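Side-chain contact in aldo-keto Reductase, OXIDOREDUCTASE (Salmonella typhimurium, PDB 5T79), which probably works as an NADPH-dependent aldo-keto reductase, of a kind studied for reducing 3-hydroxybutanal to 1,3-butanediol: residues R201-E204 and D205-A209. Residues are numbered along the deposited sequence; the frame is centred on the assembly and turned at random.
Sequences RWVE and DGLLA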
loop_
_atom_site.group_PDB
_atom_site.type_symbol
_atom_site.label_atom_id
_atom_site.label_comp_id
_atom_site.label_asym_id
_atom_site.label_seq_id
_atom_site.Cartn_x
_atom_site.Cartn_y
_atom_site.Cartn_z
ATOM N N ARG A 201 -10.181 1.344 -12.263
ATOM C CA ARG A 201 -10.568 -0.068 -12.195
ATOM C C ARG A 201 -9.808 -1.004 -13.165
ATOM O O ARG A 201 -10.298 -2.102 -13.441
ATOM C CB ARG A 201 -12.096 -0.158 -12.466
ATOM C CG ARG A 201 -12.917 0.614 -11.430
ATOM C CD ARG A 201 -14.403 0.588 -11.739
ATOM N NE ARG A 201 -14.970 -0.750 -11.553
ATOM C CZ ARG A 201 -16.266 -1.017 -11.558
ATOM N NH1 ARG A 201 -17.150 -0.041 -11.747
ATOM N NH2 ARG A 201 -16.696 -2.258 -11.365
ATOM N N TRP A 202 -8.603 -0.626 -13.612
ATOM C CA TRP A 202 -7.827 -1.431 -14.563
ATOM C C TRP A 202 -7.546 -2.872 -14.083
ATOM O O TRP A 202 -7.512 -3.770 -14.918
ATOM C CB TRP A 202 -6.502 -0.742 -14.951
ATOM C CG TRP A 202 -5.420 -0.807 -13.907
ATOM C CD1 TRP A 202 -5.186 0.099 -12.911
ATOM C CD2 TRP A 202 -4.383 -1.794 -13.807
ATOM N NE1 TRP A 202 -4.091 -0.277 -12.178
ATOM C CE2 TRP A 202 -3.584 -1.445 -12.694
ATOM C CE3 TRP A 202 -4.076 -2.971 -14.522
ATOM C CZ2 TRP A 202 -2.487 -2.215 -12.288
ATOM C CZ3 TRP A 202 -3.009 -3.750 -14.100
ATOM C CH2 TRP A 202 -2.222 -3.368 -12.997
ATOM N N VAL A 203 -7.356 -3.099 -12.769
ATOM C CA VAL A 203 -7.033 -4.449 -12.231
ATOM C C VAL A 203 -8.175 -5.433 -12.496
ATOM O O VAL A 203 -7.939 -6.637 -12.456
ATOM C CB VAL A 203 -6.669 -4.463 -10.725
ATOM C CG1 VAL A 203 -5.466 -3.593 -10.440
ATOM C CG2 VAL A 203 -7.854 -4.049 -9.847
ATOM N N GLU A 204 -9.420 -4.924 -12.729
ATOM C CA GLU A 204 -10.578 -5.784 -13.002
ATOM C C GLU A 204 -10.558 -6.326 -14.431
ATOM O O GLU A 204 -11.425 -7.141 -14.771
ATOM C CB GLU A 204 -11.898 -5.042 -12.742
ATOM C CG GLU A 204 -12.066 -4.548 -11.311
ATOM C CD GLU A 204 -13.375 -3.813 -11.098
ATOM O OE1 GLU A 204 -14.159 -3.696 -12.064
ATOM O OE2 GLU A 204 -13.585 -3.284 -9.987
ATOM N N ASP A 205 -9.554 -5.935 -15.252
ATOM C CA ASP A 205 -9.444 -6.420 -16.634
ATOM C C ASP A 205 -8.541 -7.659 -16.766
ATOM O O ASP A 205 -8.153 -8.007 -17.880
ATOM C CB ASP A 205 -8.938 -5.315 -17.584
ATOM C CG ASP A 205 -9.799 -4.059 -17.656
ATOM O OD1 ASP A 205 -11.011 -4.149 -17.371
ATOM O OD2 ASP A 205 -9.258 -2.991 -18.012
ATOM N N GLY A 206 -8.244 -8.335 -15.666
ATOM C CA GLY A 206 -7.409 -9.530 -15.730
ATOM C C GLY A 206 -6.425 -9.717 -14.600
ATOM O O GLY A 206 -6.133 -10.856 -14.227
ATOM N N LEU A 207 -5.895 -8.629 -14.038
ATOM C CA LEU A 207 -4.895 -8.796 -12.977
ATOM C C LEU A 207 -5.428 -9.525 -11.747
ATOM O O LEU A 207 -4.769 -10.458 -11.283
ATOM C CB LEU A 207 -4.288 -7.452 -12.547
ATOM C CG LEU A 207 -3.152 -7.592 -11.535
ATOM C CD1 LEU A 207 -1.850 -8.011 -12.217
ATOM C CD2 LEU A 207 -2.953 -6.302 -10.742
ATOM N N LEU A 208 -6.609 -9.137 -11.216
ATOM C CA LEU A 208 -7.101 -9.788 -9.980
ATOM C C LEU A 208 -7.332 -11.289 -10.192
ATOM O O LEU A 208 -6.984 -12.082 -9.312
ATOM C CB LEU A 208 -8.363 -9.109 -9.425
ATOM C CG LEU A 208 -8.207 -7.641 -8.939
ATOM C CD1 LEU A 208 -9.473 -7.164 -8.256
ATOM C CD2 LEU A 208 -6.993 -7.457 -7.986
ATOM N N ALA A 209 -7.829 -11.676 -11.378
ATOM C CA ALA A 209 -8.051 -13.085 -11.742
ATOM C C ALA A 209 -6.712 -13.808 -11.819
ATOM O O ALA A 209 -6.573 -14.910 -11.282
ATOM C CB ALA A 209 -8.792 -13.180 -13.077
HETATM O O HOH W 1 -11.850 -2.131 -15.755
HETATM O O HOH W 2 -5.906 -6.070 -15.320
HETATM O O HOH W 3 -9.257 -9.685 -13.101
#
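Val-203 and Leu-208 meet where a tight turn runs into helix 207-214, on the segment that follows strand 191-193 of this aldo-keto reductase (β/α)8 barrel. Gly-206 holds the N-cap position with phi 142° and psi -32°, backbone angles suited to a residue without CB. Backbone bonds wind the turn: Glu-204 N donates to Arg-201 O, and Asp-205 N to Trp-202 O at 3.0 Å. Leu-208 N reaches Val-203 O at 3.1 Å, so the start of the helix is tied back to the turn. Water bridges complete the network: one water donates to Trp-202 O and accepts from Leu-207 N; another accepts from Ala-209 N and donates weakly to Val-203 O; a third gives its hydrogens to Arg-201 O and Asp-205 OD1, linking that carboxylate to the turn backbone. Val-203, Trp-202, Leu-207 and Leu-208 form a small apolar cluster beside the turn. Val-203 CG2 packs on Leu-208 CG at 3.7 Å, while Val-203 CG1 lies over the centre of the Trp-202 indole. With CG anti to its backbone N (chi1 -175°), Leu-207 brings CD2 against both Val-203 CG1 and Trp-202 CH2, the latter at 3.8 Å. Pro-194 packs against Trp-202 and Val-203; the indole lies about 6 Å from the side chain of Asn-169, an NADPH-binding residue. Arg-201 grips Glu-204 side-on in a salt bridge, NE and NH2 converging on OE1, with Trp-284 of helix 277-285 against both side chains. Arg-201 also salt-bridges Asp-325 through NH1 and a sulfate, probably from the crystallisation liquor, through NH2. Glu-204 OE2 is hydrogen-bonded to Tyr-196 OH, salt-bridged to Arg-287 NH1 and weakly reached by Arg-201 NE. The 3.0 Å bond from Arg-201 NH2 uses the syn lone pair of Glu-204 OE1, whereas NE meets that oxygen from above the carboxylate plane.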